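Local coordinates for protein putative DNA helicase (Lactobacillus plantarum, PDB 3DMN) that is of unknown function in detail but probably belongs, as the C-terminal domain of a UvrD-like helicase, to an enzyme that unwinds DNA using ATP, at residues V118-A123 with L148-V153; V37-N42 with G154-L159; K16-N21 with Q135-I140. All coordinates share one frame; numbering follows the deposited sequence.

All three contacts belong to one domain with a parallel sheet, consistent with the P-loop NTPase clan. Contact 1 pairs strands 118-121 and 147-153. Contact 2 adds strand 36-40, the next neighbour of 147-153, and the loop that follows 147-153. The two centres are about 9 Å apart. Contact 3 lies off the sheet, where loop 16-21 meets helix 134-141, about 14 Å from the centre of contact 1 and 17 Å from that of contact 2. Along the chain, contact 1 is nested inside contact 2, while contact 3 crosses both. Segments far apart in sequence therefore meet around one sheet and one of its helices.

Contact 1: residues V118-A123 with L148-V153; sequences VIVWNA and LTLVAV. With ACT (acetate ion), chain K; ACT (acetate ion), chain L.
V118 and T149 begin the backbone pairing of two parallel strands, 118-121 and 147-153. T149 N donates to V118 O. V120 N then donates to T149 O (2.8 Å), and V151 N returns to V120 O in a nearly straight bond (3.1 Å, 174°). A water also joins V118 O to T149 OG1, which is held by N36 as well.

Past the strand end, N122 has a left-handed backbone. V151 O accepts two donors from the turn: A123 N at 3.0 Å and, in a weak and bent bond, N122 N. The amide of N122 swings back to the partner strand: its OD1 accepts from V153 N at 2.9 Å, with the donor tilted 35° from the carbonyl plane. Its ND2 binds two acetate ions, probably from the crystallisation liquor. One of them also accepts from W121 NE1 (2.9 Å), at the edge of the indole.

The apolar contacts fall on both faces. On one, I119 lies beside T149 and V151, pointing the same way. W121 has CG anti to its backbone N (chi1 171°), and its six-membered ring reaches V151 CG1 through CZ3 (3.9 Å) and V153 CG2 through CH2. On the other, V120 CG2 meets L148 CD1 (3.9 Å), V120 CB meets L150 CG, and A123 CB touches L150 CD2.

These strands form a beta-alpha-beta unit with helix 134-141. Helix 43-59 covers the I119, W121 and T149 face. Helix 9-16 packs on L148 and L150. Strand 64-68 flanks 118-121 on its far edge, and 36-40 flanks 147-153.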
loop_
_atom_site.group_PDB
_atom_site.type_symbol
_atom_site.label_atom_id
_atom_site.label_comp_id
_atom_site.label_asym_id
_atom_site.label_seq_id
_atom_site.Cartn_x
_atom_site.Cartn_y
_atom_site.Cartn_z
ATOM N N VAL A 118 0.172 -5.803 1.369
ATOM C CA VAL A 118 -0.269 -4.434 1.604
ATOM C C VAL A 118 -0.471 -3.786 0.249
ATOM O O VAL A 118 0.350 -3.949 -0.649
ATOM C CB VAL A 118 0.810 -3.617 2.398
ATOM C CG1 VAL A 118 0.471 -2.110 2.393
ATOM C CG2 VAL A 118 0.884 -4.148 3.862
ATOM N N ILE A 119 -1.546 -3.021 0.151
ATOM C CA ILE A 119 -1.692 -2.076 -0.983
ATOM C C ILE A 119 -1.608 -0.667 -0.410
ATOM O O ILE A 119 -2.425 -0.320 0.443
ATOM C CB ILE A 119 -3.023 -2.277 -1.680
ATOM C CG1 ILE A 119 -3.113 -3.685 -2.283
ATOM C CG2 ILE A 119 -3.277 -1.170 -2.778
ATOM C CD1 ILE A 119 -4.577 -4.075 -2.741
ATOM N N VAL A 120 -0.587 0.108 -0.803
ATOM C CA VAL A 120 -0.456 1.489 -0.353
ATOM C C VAL A 120 -1.337 2.353 -1.231
ATOM O O VAL A 120 -1.112 2.485 -2.433
ATOM C CB VAL A 120 1.020 1.981 -0.427
ATOM C CG1 VAL A 120 1.127 3.375 0.120
ATOM C CG2 VAL A 120 1.906 1.019 0.358
ATOM N N TRP A 121 -2.324 2.999 -0.604
ATOM C CA TRP A 121 -3.265 3.798 -1.397
ATOM C C TRP A 121 -2.749 5.219 -1.631
ATOM O O TRP A 121 -2.528 6.033 -0.694
ATOM C CB TRP A 121 -4.674 3.834 -0.740
ATOM C CG TRP A 121 -5.569 4.808 -1.399
ATOM C CD1 TRP A 121 -6.104 5.957 -0.840
ATOM C CD2 TRP A 121 -5.991 4.791 -2.767
ATOM N NE1 TRP A 121 -6.880 6.633 -1.780
ATOM C CE2 TRP A 121 -6.805 5.945 -2.974
ATOM C CE3 TRP A 121 -5.796 3.898 -3.834
ATOM C CZ2 TRP A 121 -7.406 6.211 -4.203
ATOM C CZ3 TRP A 121 -6.381 4.194 -5.084
ATOM C CH2 TRP A 121 -7.167 5.340 -5.237
ATOM N N ASN A 122 -2.577 5.514 -2.915
ATOM C CA ASN A 122 -2.286 6.879 -3.378
ATOM C C ASN A 122 -0.939 7.405 -2.892
ATOM O O ASN A 122 -0.845 8.478 -2.268
ATOM C CB ASN A 122 -3.413 7.867 -3.122
ATOM C CG ASN A 122 -3.486 8.905 -4.246
ATOM O OD1 ASN A 122 -2.642 8.855 -5.135
ATOM N ND2 ASN A 122 -4.433 9.857 -4.182
ATOM N N ALA A 123 0.081 6.655 -3.257
ATOM C CA ALA A 123 1.476 7.007 -3.003
ATOM C C ALA A 123 1.963 8.028 -4.038
ATOM O O ALA A 123 2.959 7.773 -4.751
ATOM C CB ALA A 123 2.351 5.730 -3.101
ATOM N N LEU A 148 3.783 -6.413 -1.771
ATOM C CA LEU A 148 3.639 -4.963 -1.607
ATOM C C LEU A 148 3.290 -4.337 -2.946
ATOM O O LEU A 148 4.001 -4.534 -3.942
ATOM C CB LEU A 148 4.941 -4.374 -1.061
ATOM C CG LEU A 148 5.027 -2.847 -1.012
ATOM C CD1 LEU A 148 3.974 -2.270 -0.039
ATOM C CD2 LEU A 148 6.492 -2.361 -0.666
ATOM N N THR A 149 2.211 -3.559 -2.940
ATOM C CA THR A 149 1.708 -2.891 -4.154
ATOM C C THR A 149 1.548 -1.443 -3.770
ATOM O O THR A 149 1.073 -1.135 -2.706
ATOM C CB THR A 149 0.304 -3.423 -4.567
ATOM O OG1 THR A 149 0.391 -4.812 -4.866
ATOM C CG2 THR A 149 -0.194 -2.673 -5.828
ATOM N N LEU A 150 1.967 -0.547 -4.662
ATOM C CA LEU A 150 1.729 0.907 -4.479
ATOM C C LEU A 150 0.917 1.386 -5.646
ATOM O O LEU A 150 1.292 1.179 -6.802
ATOM C CB LEU A 150 3.033 1.730 -4.390
ATOM C CG LEU A 150 3.868 1.565 -3.127
ATOM C CD1 LEU A 150 4.613 0.262 -3.138
ATOM C CD2 LEU A 150 4.907 2.713 -3.100
ATOM N N VAL A 151 -0.175 2.073 -5.330
ATOM C CA VAL A 151 -1.018 2.709 -6.371
ATOM C C VAL A 151 -0.931 4.197 -6.211
ATOM O O VAL A 151 -1.137 4.697 -5.121
ATOM C CB VAL A 151 -2.513 2.241 -6.286
ATOM C CG1 VAL A 151 -3.379 2.963 -7.334
ATOM C CG2 VAL A 151 -2.627 0.724 -6.469
ATOM N N ALA A 152 -0.637 4.921 -7.301
ATOM C CA ALA A 152 -0.523 6.392 -7.209
ATOM C C ALA A 152 -1.481 6.969 -8.214
ATOM O O ALA A 152 -1.578 6.453 -9.321
ATOM C CB ALA A 152 0.924 6.845 -7.567
ATOM N N VAL A 153 -2.165 8.035 -7.832
ATOM C CA VAL A 153 -3.074 8.757 -8.739
ATOM C C VAL A 153 -2.347 10.033 -9.165
ATOM O O VAL A 153 -2.029 10.919 -8.332
ATOM C CB VAL A 153 -4.372 9.127 -8.042
ATOM C CG1 VAL A 153 -5.255 9.954 -9.004
ATOM C CG2 VAL A 153 -5.104 7.834 -7.640
HETATM C C ACT K . -7.271 9.859 -1.936
HETATM O O ACT K . -8.193 9.142 -1.356
HETATM O OXT ACT K . -6.056 9.829 -1.549
HETATM C CH3 ACT K . -7.583 10.745 -3.093
HETATM C C ACT L . -6.248 11.993 -6.449
HETATM O O ACT L . -7.079 11.244 -5.873
HETATM O OXT ACT L . -5.035 11.919 -6.146
HETATM C CH3 ACT L . -6.707 12.966 -7.495
HETATM O O HOH W 1 -0.312 -6.204 -2.590
#

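Contact 2: residues V37-N42 with G154-L159; sequences VVVTPN and GSLSPL. With EDO (1,2-ethanediol), chain N; ACT (acetate ion), chain B.
T40 and G154 extend the pairing of two strands by one bond. G154 N donates to T40 O at 2.8 Å, almost straight (173°), just after strand 147-153 has ended. G154 has a positive phi, at backbone angles where a CB would press on the carbonyl O of V153, so glycine suits the place. From here the chain leaves the sheet and passes beside V39 and V37.

The side chains of V39 and V37 both extend from strand 36-40 toward this loop. V39 divides its two methyls. CG1, anti to the backbone N (chi1 175°), lies 3.2 Å from G154 O, a methyl packed against a carbonyl oxygen. CG2, beside the backbone N, meets L156 CB at 3.9 Å. L156 has its CG anti to its backbone N (chi1 -169°), which brings its branched end to V37. The two side chains cross at about a right angle. V37 CG1 fits against L156 CD1 at 3.4 Å, tighter than usual for two carbons, and lies 4.0 Å from L156 CD2. L170 of strand 169-170 borders the same valines.

S155 N donates to an acetate oxygen at 2.9 Å, an ion also held by the backbone N atoms of Q125 and E126. S155 OG shares a hydrogen bond with O1 of an ethanediol at 3.0 Å. Both small molecules probably come from the crystallisation liquor. Further on, S157 OG accepts from L159 N in an ST turn and is bonded to Y128 O too.

The chemistry is therefore mixed. One backbone bond ties the start of the loop to strand 36-40, and the tight packing of L156 on two valines probably helps to hold it there. The acetate marks a spot where three backbone N-H groups can receive an anion.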
loop_
_atom_site.group_PDB
_atom_site.type_symbol
_atom_site.label_atom_id
_atom_site.label_comp_id
_atom_site.label_asym_id
_atom_site.label_seq_id
_atom_site.Cartn_x
_atom_site.Cartn_y
_atom_site.Cartn_z
ATOM N N VAL A 37 4.476 -1.187 -8.545
ATOM C CA VAL A 37 3.992 0.192 -8.485
ATOM C C VAL A 37 3.124 0.429 -9.724
ATOM O O VAL A 37 3.507 0.070 -10.855
ATOM C CB VAL A 37 5.199 1.169 -8.483
ATOM C CG1 VAL A 37 4.726 2.634 -8.541
ATOM C CG2 VAL A 37 6.052 0.911 -7.221
ATOM N N VAL A 38 1.959 1.040 -9.502
ATOM C CA VAL A 38 1.072 1.337 -10.642
ATOM C C VAL A 38 0.667 2.769 -10.521
ATOM O O VAL A 38 0.122 3.176 -9.500
ATOM C CB VAL A 38 -0.164 0.430 -10.683
ATOM C CG1 VAL A 38 -0.953 0.690 -11.959
ATOM C CG2 VAL A 38 0.251 -1.029 -10.624
ATOM N N VAL A 39 0.943 3.529 -11.584
ATOM C CA VAL A 39 0.577 4.950 -11.620
ATOM C C VAL A 39 -0.631 5.089 -12.522
ATOM O O VAL A 39 -0.613 4.598 -13.659
ATOM C CB VAL A 39 1.732 5.829 -12.111
ATOM C CG1 VAL A 39 1.279 7.307 -12.267
ATOM C CG2 VAL A 39 2.926 5.712 -11.129
ATOM N N THR A 40 -1.684 5.717 -12.003
ATOM C CA THR A 40 -2.977 5.774 -12.687
ATOM C C THR A 40 -3.373 7.231 -12.906
ATOM O O THR A 40 -2.918 8.105 -12.180
ATOM C CB THR A 40 -4.058 5.080 -11.847
ATOM O OG1 THR A 40 -4.285 5.803 -10.628
ATOM C CG2 THR A 40 -3.644 3.611 -11.512
ATOM N N PRO A 41 -4.189 7.509 -13.937
ATOM C CA PRO A 41 -4.477 8.906 -14.280
ATOM C C PRO A 41 -5.465 9.640 -13.421
ATOM O O PRO A 41 -5.521 10.870 -13.492
ATOM C CB PRO A 41 -5.044 8.808 -15.718
ATOM C CG PRO A 41 -5.695 7.387 -15.729
ATOM C CD PRO A 41 -4.713 6.565 -14.943
ATOM N N ASN A 42 -6.307 8.922 -12.671
ATOM C CA ASN A 42 -7.338 9.579 -11.879
ATOM C C ASN A 42 -7.803 8.640 -10.787
ATOM O O ASN A 42 -7.427 7.439 -10.789
ATOM C CB ASN A 42 -8.523 10.071 -12.734
ATOM C CG ASN A 42 -9.014 8.992 -13.679
ATOM O OD1 ASN A 42 -9.356 7.892 -13.226
ATOM N ND2 ASN A 42 -9.008 9.272 -14.978
ATOM N N GLY A 154 -2.063 10.119 -10.453
ATOM C CA GLY A 154 -1.410 11.286 -11.035
ATOM C C GLY A 154 0.029 10.960 -11.332
ATOM O O GLY A 154 0.359 10.412 -12.382
ATOM N N SER A 155 0.900 11.270 -10.370
ATOM C CA SER A 155 2.331 10.989 -10.490
ATOM C C SER A 155 2.808 10.239 -9.275
ATOM O O SER A 155 2.260 10.415 -8.195
ATOM C CB SER A 155 3.152 12.278 -10.553
ATOM O OG SER A 155 2.911 12.959 -11.797
ATOM N N LEU A 156 3.822 9.409 -9.475
ATOM C CA LEU A 156 4.421 8.710 -8.337
ATOM C C LEU A 156 5.081 9.707 -7.382
ATOM O O LEU A 156 5.675 10.704 -7.795
ATOM C CB LEU A 156 5.439 7.681 -8.845
ATOM C CG LEU A 156 5.972 6.693 -7.807
ATOM C CD1 LEU A 156 4.876 5.803 -7.198
ATOM C CD2 LEU A 156 7.081 5.848 -8.466
ATOM N N SER A 157 5.016 9.394 -6.075
ATOM C CA SER A 157 5.699 10.232 -5.090
ATOM C C SER A 157 7.155 10.494 -5.531
ATOM O O SER A 157 7.890 9.539 -5.844
ATOM C CB SER A 157 5.735 9.501 -3.744
ATOM O OG SER A 157 6.657 10.217 -2.910
ATOM N N PRO A 158 7.608 11.744 -5.443
ATOM C CA PRO A 158 9.017 12.039 -5.761
ATOM C C PRO A 158 9.969 11.391 -4.756
ATOM O O PRO A 158 11.162 11.231 -5.048
ATOM C CB PRO A 158 9.092 13.560 -5.637
ATOM C CG PRO A 158 7.963 13.935 -4.670
ATOM C CD PRO A 158 6.863 12.982 -5.119
ATOM N N LEU A 159 9.441 11.032 -3.595
ATOM C CA LEU A 159 10.296 10.388 -2.586
ATOM C C LEU A 159 10.793 9.026 -3.110
ATOM O O LEU A 159 11.741 8.469 -2.566
ATOM C CB LEU A 159 9.556 10.240 -1.248
ATOM C CG LEU A 159 8.980 11.567 -0.720
ATOM C CD1 LEU A 159 8.283 11.274 0.619
ATOM C CD2 LEU A 159 10.112 12.631 -0.571
HETATM C C1 EDO N . 2.630 9.948 -14.046
HETATM O O1 EDO N . 3.553 11.049 -13.998
HETATM C C2 EDO N . 1.857 9.800 -15.346
HETATM O O2 EDO N . 1.879 8.431 -15.767
HETATM C C ACT B . -0.054 13.856 -7.902
HETATM O O ACT B . 0.786 12.963 -8.041
HETATM O OXT ACT B . -0.180 14.492 -6.842
HETATM C CH3 ACT B . -0.870 14.067 -9.026
#

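Contact 3: residues K16-N21 with Q135-I140; sequences KEILVN and QLLYTI. With ACT (acetate ion), chain D.
K16 meets Y138 through its backbone: its CA lies 4.2 Å from Y138 CE1, obliquely to the ring. Its side chain leads away, to a salt bridge with D13. K16 starts a type I beta turn that ends at L19. At the second turn position, E17 faces away from the helix and uses its OE1 to bind N164 N.

I18 is the buried residue of the turn. Its CG2 sits 3.9 Å from the backbone N of Y138 and 4.2 Å from L137 CD2. This methyl packs on both the helix backbone at Y138 and the L137 side chain.

L19 carries most of the contact with the Y138 ring. With CG beside the backbone N (chi1 -60°) and an extended chi2, its CD1 stands 3.6 Å above the ring centre, only 2° off the normal. This is a CH-pi contact over the face. Its other methyl, CD2, lies 3.6 Å from Y138 CB and 3.9 Å from Q135 OE1. The V20 side chain touches R134, and its backbone N donates to an acetate oxygen at 2.9 Å in a nearly straight bond. The acetate is probably from the crystallisation liquor.

R134 NH1, from the same helix, hydrogen-bonds to I18 O. The pattern is that of the loop that follows helix 9-16 packing on the crossover helix 134-141 of a beta-alpha-beta unit, a helix which belongs to the UvrD-like C-terminal region.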
loop_
_atom_site.group_PDB
_atom_site.type_symbol
_atom_site.label_atom_id
_atom_site.label_comp_id
_atom_site.label_asym_id
_atom_site.label_seq_id
_atom_site.Cartn_x
_atom_site.Cartn_y
_atom_site.Cartn_z
ATOM N N LYS A 16 14.097 0.008 2.137
ATOM C CA LYS A 16 15.266 0.642 2.751
ATOM C C LYS A 16 15.650 1.918 1.973
ATOM O O LYS A 16 16.150 2.869 2.547
ATOM C CB LYS A 16 16.449 -0.333 2.846
ATOM C CG LYS A 16 17.133 -0.604 1.525
ATOM C CD LYS A 16 18.081 -1.764 1.595
ATOM C CE LYS A 16 18.638 -2.016 0.200
ATOM N NZ LYS A 16 19.657 -3.169 0.407
ATOM N N GLU A 17 15.399 1.931 0.665
ATOM C CA GLU A 17 15.880 3.024 -0.184
ATOM C C GLU A 17 14.941 4.219 -0.115
ATOM O O GLU A 17 15.230 5.275 -0.702
ATOM C CB GLU A 17 16.034 2.535 -1.620
ATOM C CG GLU A 17 17.096 1.421 -1.720
ATOM C CD GLU A 17 17.814 1.366 -3.061
ATOM O OE1 GLU A 17 17.370 1.965 -4.041
ATOM O OE2 GLU A 17 18.811 0.604 -3.147
ATOM N N ILE A 18 13.813 4.052 0.591
ATOM C CA ILE A 18 12.893 5.210 0.806
ATOM C C ILE A 18 13.519 6.217 1.785
ATOM O O ILE A 18 13.260 7.439 1.713
ATOM C CB ILE A 18 11.526 4.757 1.307
ATOM C CG1 ILE A 18 10.878 3.855 0.264
ATOM C CG2 ILE A 18 10.582 5.987 1.569
ATOM C CD1 ILE A 18 9.587 3.151 0.676
ATOM N N LEU A 19 14.309 5.695 2.717
ATOM C CA LEU A 19 14.979 6.535 3.715
ATOM C C LEU A 19 16.258 7.136 3.153
ATOM O O LEU A 19 16.941 6.506 2.367
ATOM C CB LEU A 19 15.333 5.719 4.963
ATOM C CG LEU A 19 14.103 5.113 5.646
ATOM C CD1 LEU A 19 14.500 4.306 6.884
ATOM C CD2 LEU A 19 13.086 6.201 6.046
ATOM N N VAL A 20 16.564 8.357 3.553
ATOM C CA VAL A 20 17.880 8.946 3.279
ATOM C C VAL A 20 18.592 8.975 4.649
ATOM O O VAL A 20 18.272 9.788 5.507
ATOM C CB VAL A 20 17.742 10.328 2.576
ATOM C CG1 VAL A 20 16.988 10.160 1.282
ATOM C CG2 VAL A 20 16.988 11.318 3.423
ATOM N N ASN A 21 19.503 8.038 4.866
ATOM C CA ASN A 21 19.937 7.701 6.234
ATOM C C ASN A 21 21.179 8.456 6.698
ATOM O O ASN A 21 21.156 9.141 7.728
ATOM C CB ASN A 21 20.159 6.183 6.373
ATOM C CG ASN A 21 18.845 5.391 6.472
ATOM O OD1 ASN A 21 18.600 4.479 5.678
ATOM N ND2 ASN A 21 18.017 5.715 7.471
ATOM N N GLN A 135 9.811 8.986 6.327
ATOM C CA GLN A 135 9.685 8.030 7.446
ATOM C C GLN A 135 8.302 7.367 7.384
ATOM O O GLN A 135 8.168 6.148 7.525
ATOM C CB GLN A 135 9.868 8.748 8.780
ATOM C CG GLN A 135 9.699 7.829 9.961
ATOM C CD GLN A 135 10.738 6.718 9.943
ATOM O OE1 GLN A 135 11.905 6.956 9.642
ATOM N NE2 GLN A 135 10.318 5.512 10.280
ATOM N N LEU A 136 7.273 8.182 7.156
ATOM C CA LEU A 136 5.903 7.652 7.020
ATOM C C LEU A 136 5.777 6.650 5.869
ATOM O O LEU A 136 5.260 5.543 6.064
ATOM C CB LEU A 136 4.926 8.820 6.820
ATOM C CG LEU A 136 3.490 8.373 6.549
ATOM C CD1 LEU A 136 2.890 7.721 7.771
ATOM C CD2 LEU A 136 2.639 9.589 6.130
ATOM N N LEU A 137 6.235 7.027 4.671
ATOM C CA LEU A 137 6.086 6.145 3.533
ATOM C C LEU A 137 6.866 4.858 3.754
ATOM O O LEU A 137 6.360 3.773 3.467
ATOM C CB LEU A 137 6.546 6.857 2.253
ATOM C CG LEU A 137 6.357 6.071 0.966
ATOM C CD1 LEU A 137 4.877 5.720 0.742
ATOM C CD2 LEU A 137 6.913 6.910 -0.193
ATOM N N TYR A 138 8.069 4.978 4.313
ATOM C CA TYR A 138 8.867 3.802 4.668
ATOM C C TYR A 138 8.094 2.885 5.635
ATOM O O TYR A 138 7.990 1.670 5.437
ATOM C CB TYR A 138 10.143 4.283 5.345
ATOM C CG TYR A 138 10.909 3.165 5.995
ATOM C CD1 TYR A 138 11.681 2.310 5.218
ATOM C CD2 TYR A 138 10.853 2.974 7.358
ATOM C CE1 TYR A 138 12.428 1.269 5.834
ATOM C CE2 TYR A 138 11.556 1.957 7.974
ATOM C CZ TYR A 138 12.333 1.106 7.210
ATOM O OH TYR A 138 13.028 0.095 7.863
ATOM N N THR A 139 7.593 3.482 6.702
ATOM C CA THR A 139 6.855 2.715 7.710
ATOM C C THR A 139 5.640 1.996 7.115
ATOM O O THR A 139 5.396 0.850 7.411
ATOM C CB THR A 139 6.450 3.623 8.859
ATOM O OG1 THR A 139 7.650 4.149 9.427
ATOM C CG2 THR A 139 5.704 2.840 9.926
ATOM N N ILE A 140 4.873 2.688 6.290
ATOM C CA ILE A 140 3.706 2.064 5.662
ATOM C C ILE A 140 4.122 0.873 4.806
ATOM O O ILE A 140 3.561 -0.219 4.909
ATOM C CB ILE A 140 2.971 3.082 4.817
ATOM C CG1 ILE A 140 2.345 4.153 5.737
ATOM C CG2 ILE A 140 1.908 2.404 3.945
ATOM C CD1 ILE A 140 1.699 5.321 4.931
HETATM C C ACT D . 14.727 9.484 6.375
HETATM O O ACT D . 14.663 9.902 5.191
HETATM O OXT ACT D . 15.656 8.707 6.684
HETATM C CH3 ACT D . 13.780 9.885 7.416
#